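Local coordinates for protein putative protease (Parabacteroides distasonis ATCC 8503, PDB 3KD4) that is of unknown function but is named a putative protease, probably exported, and carries DUF3857 and DUF3858 family regions, at residues 221-233 with 270-282. Residues are numbered along the deposited sequence; the frame is centred on the assembly and turned at random. Where two conformers were deposited one is given.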
# COMPACT_ATOMS: atom_id res chain seq x y z
N ARG A 221 -7.55 7.26 -22.57
CA ARG A 221 -8.80 6.71 -22.08
C ARG A 221 -9.37 7.64 -21.01
O ARG A 221 -10.59 7.86 -20.96
CB ARG A 221 -8.59 5.27 -21.57
CG ARG A 221 -8.15 4.31 -22.72
CD ARG A 221 -7.68 2.91 -22.30
NE ARG A 221 -8.66 1.85 -22.51
CZ ARG A 221 -9.22 1.17 -21.52
NH1 ARG A 221 -8.90 1.46 -20.28
NH2 ARG A 221 -10.09 0.21 -21.75
N LEU A 222 -8.50 8.20 -20.17
CA LEU A 222 -8.97 9.13 -19.14
C LEU A 222 -9.64 10.33 -19.79
O LEU A 222 -10.67 10.81 -19.30
CB LEU A 222 -7.84 9.58 -18.23
CG LEU A 222 -7.32 8.55 -17.24
CD1 LEU A 222 -6.29 9.16 -16.32
CD2 LEU A 222 -8.44 7.94 -16.44
N LYS A 223 -9.06 10.78 -20.91
CA LYS A 223 -9.49 12.00 -21.60
C LYS A 223 -10.68 11.78 -22.53
O LYS A 223 -11.21 12.73 -23.06
CB LYS A 223 -8.33 12.63 -22.39
CG LYS A 223 -7.23 13.25 -21.53
CD LYS A 223 -5.94 13.44 -22.32
CE LYS A 223 -5.00 14.57 -21.79
NZ LYS A 223 -4.49 14.55 -20.34
N GLU A 224 -11.12 10.55 -22.69
CA GLU A 224 -12.25 10.24 -23.55
C GLU A 224 -13.57 10.91 -23.15
O GLU A 224 -14.34 11.20 -24.03
CB GLU A 224 -12.49 8.73 -23.64
CG GLU A 224 -11.62 8.01 -24.67
CD GLU A 224 -11.70 6.49 -24.56
OE1 GLU A 224 -12.60 5.98 -23.84
OE2 GLU A 224 -10.85 5.80 -25.18
N SER A 225 -13.86 11.13 -21.87
CA SER A 225 -15.09 11.93 -21.55
C SER A 225 -14.83 13.44 -21.67
O SER A 225 -13.75 13.89 -21.36
CB SER A 225 -15.65 11.62 -20.16
OG SER A 225 -14.66 11.74 -19.17
N GLN A 226 -15.81 14.20 -22.14
CA GLN A 226 -15.67 15.66 -22.30
C GLN A 226 -15.46 16.39 -20.97
O GLN A 226 -14.80 17.45 -20.97
CB GLN A 226 -16.90 16.26 -23.01
N GLY A 227 -16.01 15.88 -19.85
CA GLY A 227 -15.83 16.55 -18.55
C GLY A 227 -16.29 18.01 -18.55
O GLY A 227 -15.78 18.85 -17.82
N TYR A 228 -17.27 18.32 -19.39
CA TYR A 228 -17.73 19.70 -19.58
C TYR A 228 -18.19 20.35 -18.27
O TYR A 228 -17.75 21.43 -17.94
CB TYR A 228 -18.87 19.78 -20.61
CG TYR A 228 -19.44 21.19 -20.67
CD1 TYR A 228 -18.77 22.20 -21.39
CD2 TYR A 228 -20.58 21.53 -19.96
CE1 TYR A 228 -19.26 23.50 -21.42
CE2 TYR A 228 -21.07 22.84 -19.98
CZ TYR A 228 -20.40 23.82 -20.71
OH TYR A 228 -20.89 25.12 -20.75
N GLU A 229 -19.07 19.67 -17.55
CA GLU A 229 -19.56 20.18 -16.29
C GLU A 229 -18.44 20.37 -15.26
O GLU A 229 -18.40 21.38 -14.55
CB GLU A 229 -20.65 19.29 -15.72
CG GLU A 229 -21.00 19.64 -14.22
CD GLU A 229 -22.25 18.91 -13.66
OE1 GLU A 229 -23.05 18.40 -14.50
OE2 GLU A 229 -22.42 18.85 -12.40
N SER A 230 -17.54 19.40 -15.18
CA SER A 230 -16.45 19.42 -14.22
C SER A 230 -15.56 20.64 -14.48
O SER A 230 -15.16 21.35 -13.56
CB SER A 230 -15.68 18.11 -14.27
OG SER A 230 -16.51 16.99 -13.89
N LYS A 231 -15.25 20.89 -15.76
CA LYS A 231 -14.45 22.05 -16.12
C LYS A 231 -15.19 23.36 -15.81
O LYS A 231 -14.61 24.29 -15.29
CB LYS A 231 -14.09 22.02 -17.59
CG LYS A 231 -13.11 20.88 -17.96
CD LYS A 231 -13.09 20.65 -19.47
CE LYS A 231 -12.11 19.56 -19.85
NZ LYS A 231 -12.17 19.25 -21.31
N THR A 232 -16.46 23.43 -16.17
CA THR A 232 -17.24 24.66 -15.98
C THR A 232 -17.37 24.91 -14.51
O THR A 232 -17.12 26.03 -14.06
CB THR A 232 -18.61 24.60 -16.67
OG1 THR A 232 -18.41 24.38 -18.07
CG2 THR A 232 -19.41 25.91 -16.46
N PHE A 233 -17.70 23.87 -13.75
CA PHE A 233 -17.82 23.98 -12.28
C PHE A 233 -16.52 24.46 -11.63
O PHE A 233 -16.56 25.29 -10.70
CB PHE A 233 -18.23 22.63 -11.70
CG PHE A 233 -18.69 22.64 -10.26
CD1 PHE A 233 -19.20 23.78 -9.63
CD2 PHE A 233 -18.66 21.47 -9.55
CE1 PHE A 233 -19.64 23.71 -8.31
CE2 PHE A 233 -19.10 21.40 -8.22
CZ PHE A 233 -19.60 22.53 -7.61
N GLY A 270 -11.24 -2.66 -16.05
CA GLY A 270 -10.58 -2.63 -17.37
C GLY A 270 -9.64 -1.45 -17.57
O GLY A 270 -9.43 -1.00 -18.71
N TYR A 271 -9.06 -0.96 -16.47
CA TYR A 271 -8.18 0.21 -16.51
C TYR A 271 -8.86 1.45 -17.13
O TYR A 271 -8.25 2.20 -17.89
CB TYR A 271 -6.86 -0.12 -17.25
CG TYR A 271 -6.11 -1.22 -16.59
CD1 TYR A 271 -5.25 -0.96 -15.54
CD2 TYR A 271 -6.33 -2.54 -16.95
CE1 TYR A 271 -4.57 -1.96 -14.90
CE2 TYR A 271 -5.64 -3.58 -16.31
CZ TYR A 271 -4.79 -3.28 -15.28
OH TYR A 271 -4.10 -4.28 -14.66
N THR A 272 -10.11 1.71 -16.75
CA THR A 272 -10.63 3.03 -17.14
C THR A 272 -11.55 3.57 -16.07
O THR A 272 -11.47 3.13 -14.89
CB THR A 272 -11.23 3.06 -18.60
OG1 THR A 272 -11.55 4.44 -19.01
CG2 THR A 272 -12.45 2.16 -18.69
N VAL A 273 -12.26 4.62 -16.43
CA VAL A 273 -12.99 5.46 -15.51
C VAL A 273 -14.38 5.61 -16.03
O VAL A 273 -14.61 5.44 -17.22
CB VAL A 273 -12.34 6.86 -15.40
CG1 VAL A 273 -11.02 6.77 -14.60
CG2 VAL A 273 -12.13 7.55 -16.80
N ARG A 274 -15.33 5.90 -15.14
CA ARG A 274 -16.62 6.36 -15.59
C ARG A 274 -16.43 7.72 -16.22
O ARG A 274 -15.43 8.40 -16.01
CB ARG A 274 -17.64 6.47 -14.47
CG ARG A 274 -18.09 5.12 -13.93
CD ARG A 274 -18.93 5.32 -12.68
NE ARG A 274 -18.09 5.74 -11.57
CZ ARG A 274 -18.51 6.44 -10.52
NH1 ARG A 274 -19.78 6.80 -10.36
NH2 ARG A 274 -17.62 6.77 -9.60
N ASP A 275 -17.41 8.11 -17.00
CA ASP A 275 -17.46 9.45 -17.50
C ASP A 275 -17.23 10.44 -16.35
O ASP A 275 -17.89 10.35 -15.33
CB ASP A 275 -18.83 9.65 -18.10
CG ASP A 275 -19.05 11.02 -18.53
OD1 ASP A 275 -18.60 11.31 -19.65
OD2 ASP A 275 -19.63 11.80 -17.76
N ILE A 276 -16.31 11.39 -16.52
CA ILE A 276 -15.85 12.18 -15.38
C ILE A 276 -16.95 13.07 -14.74
O ILE A 276 -16.97 13.24 -13.51
CB ILE A 276 -14.59 12.96 -15.74
CG1 ILE A 276 -13.42 12.00 -15.81
CG2 ILE A 276 -14.15 13.90 -14.63
CD1 ILE A 276 -12.98 11.47 -14.41
N ASP A 277 -17.86 13.60 -15.55
CA ASP A 277 -19.02 14.33 -15.02
C ASP A 277 -19.94 13.43 -14.18
O ASP A 277 -20.57 13.88 -13.24
CB ASP A 277 -19.82 15.00 -16.14
CG ASP A 277 -19.12 16.22 -16.71
OD1 ASP A 277 -18.05 16.66 -16.21
OD2 ASP A 277 -19.66 16.75 -17.71
N THR A 278 -20.03 12.15 -14.53
CA THR A 278 -20.82 11.19 -13.77
C THR A 278 -20.15 10.90 -12.42
O THR A 278 -20.84 10.76 -11.42
CB THR A 278 -20.91 9.89 -14.56
OG1 THR A 278 -21.57 10.16 -15.79
CG2 THR A 278 -21.69 8.82 -13.81
N VAL A 279 -18.82 10.80 -12.42
CA VAL A 279 -18.06 10.64 -11.18
C VAL A 279 -18.43 11.79 -10.26
O VAL A 279 -18.89 11.57 -9.14
CB VAL A 279 -16.51 10.63 -11.40
CG1 VAL A 279 -15.80 10.60 -10.05
CG2 VAL A 279 -16.11 9.44 -12.23
N LEU A 280 -18.23 12.99 -10.78
CA LEU A 280 -18.52 14.24 -10.06
C LEU A 280 -19.93 14.16 -9.42
O LEU A 280 -20.05 14.23 -8.21
CB LEU A 280 -18.36 15.44 -11.01
CG LEU A 280 -18.65 16.87 -10.48
CD1 LEU A 280 -17.62 17.32 -9.43
CD2 LEU A 280 -18.71 17.87 -11.63
N ARG A 281 -20.96 13.91 -10.22
CA ARG A 281 -22.33 13.81 -9.67
C ARG A 281 -22.59 12.67 -8.68
O ARG A 281 -23.44 12.80 -7.81
CB ARG A 281 -23.36 13.75 -10.80
CG ARG A 281 -23.50 15.08 -11.53
CD ARG A 281 -24.58 15.05 -12.61
NE ARG A 281 -24.22 14.19 -13.73
CZ ARG A 281 -23.68 14.59 -14.89
NH1 ARG A 281 -23.43 15.87 -15.14
NH2 ARG A 281 -23.40 13.69 -15.82
N SER A 282 -21.88 11.54 -8.80
CA SER A 282 -22.19 10.37 -7.96
C SER A 282 -21.65 10.44 -6.55
O SER A 282 -22.12 9.70 -5.69
CB SER A 282 -21.69 9.06 -8.61
OG SER A 282 -20.28 8.93 -8.51
O HOH W 1 -17.60 14.04 -18.85
O HOH W 2 -19.13 15.99 -20.52
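Asp277 grips the first turn of helix 228-238 with both carboxylate oxygens. OD2 accepts from Glu229 N (3.0 Å) on its syn side, while OD1 takes two donors from Ser230: the backbone N, which arrives from above the carboxylate plane, and the hydroxyl OG, 2.8 Å from OD1 on its anti side. Three bonds therefore fix the rotation of the carboxylate at the positive end of the helix dipole, a setting likely to favour its ionised form. Ser230 has its OG anti to the carbonyl carbon (chi1 -63°), which also brings that oxygen within 3.3 Å of Leu280 CD2; the buried flank continues onto Leu293 of helix 287-300, touched by both Ser230 and Ile276. Packing is also tight at buried Leu222, whose CD2 presses on Val273 CG1 at 3.4 Å, closer than usual van der Waals contact.

Two helix N-termini meet here, with Gly227 at the N-cap position of helix 228-238 and Asp275 at that of helix 276-282. Gly227 has no side chain, and the carboxylate at its helix start comes from Asp277 in the opening turn of the other helix; in return Ser225 OG accepts a nearly straight bond (165°) from Ile276 N. Asp275 caps its own helix, OD2 accepting from Thr278 N. The short helical segments meet at 64°, with axes 8.6 Å apart.

The outer side is looser. Two waters bridge the helix starts, one between Gly227 N and Asp275 OD1, the other between Tyr228 N and Asp277 OD2. Glu229 OE1 meets the guanidinium edge of exposed Arg281 in a salt bridge (NH1 at 2.6 Å), although the poor angle makes the hydrogen bond weak.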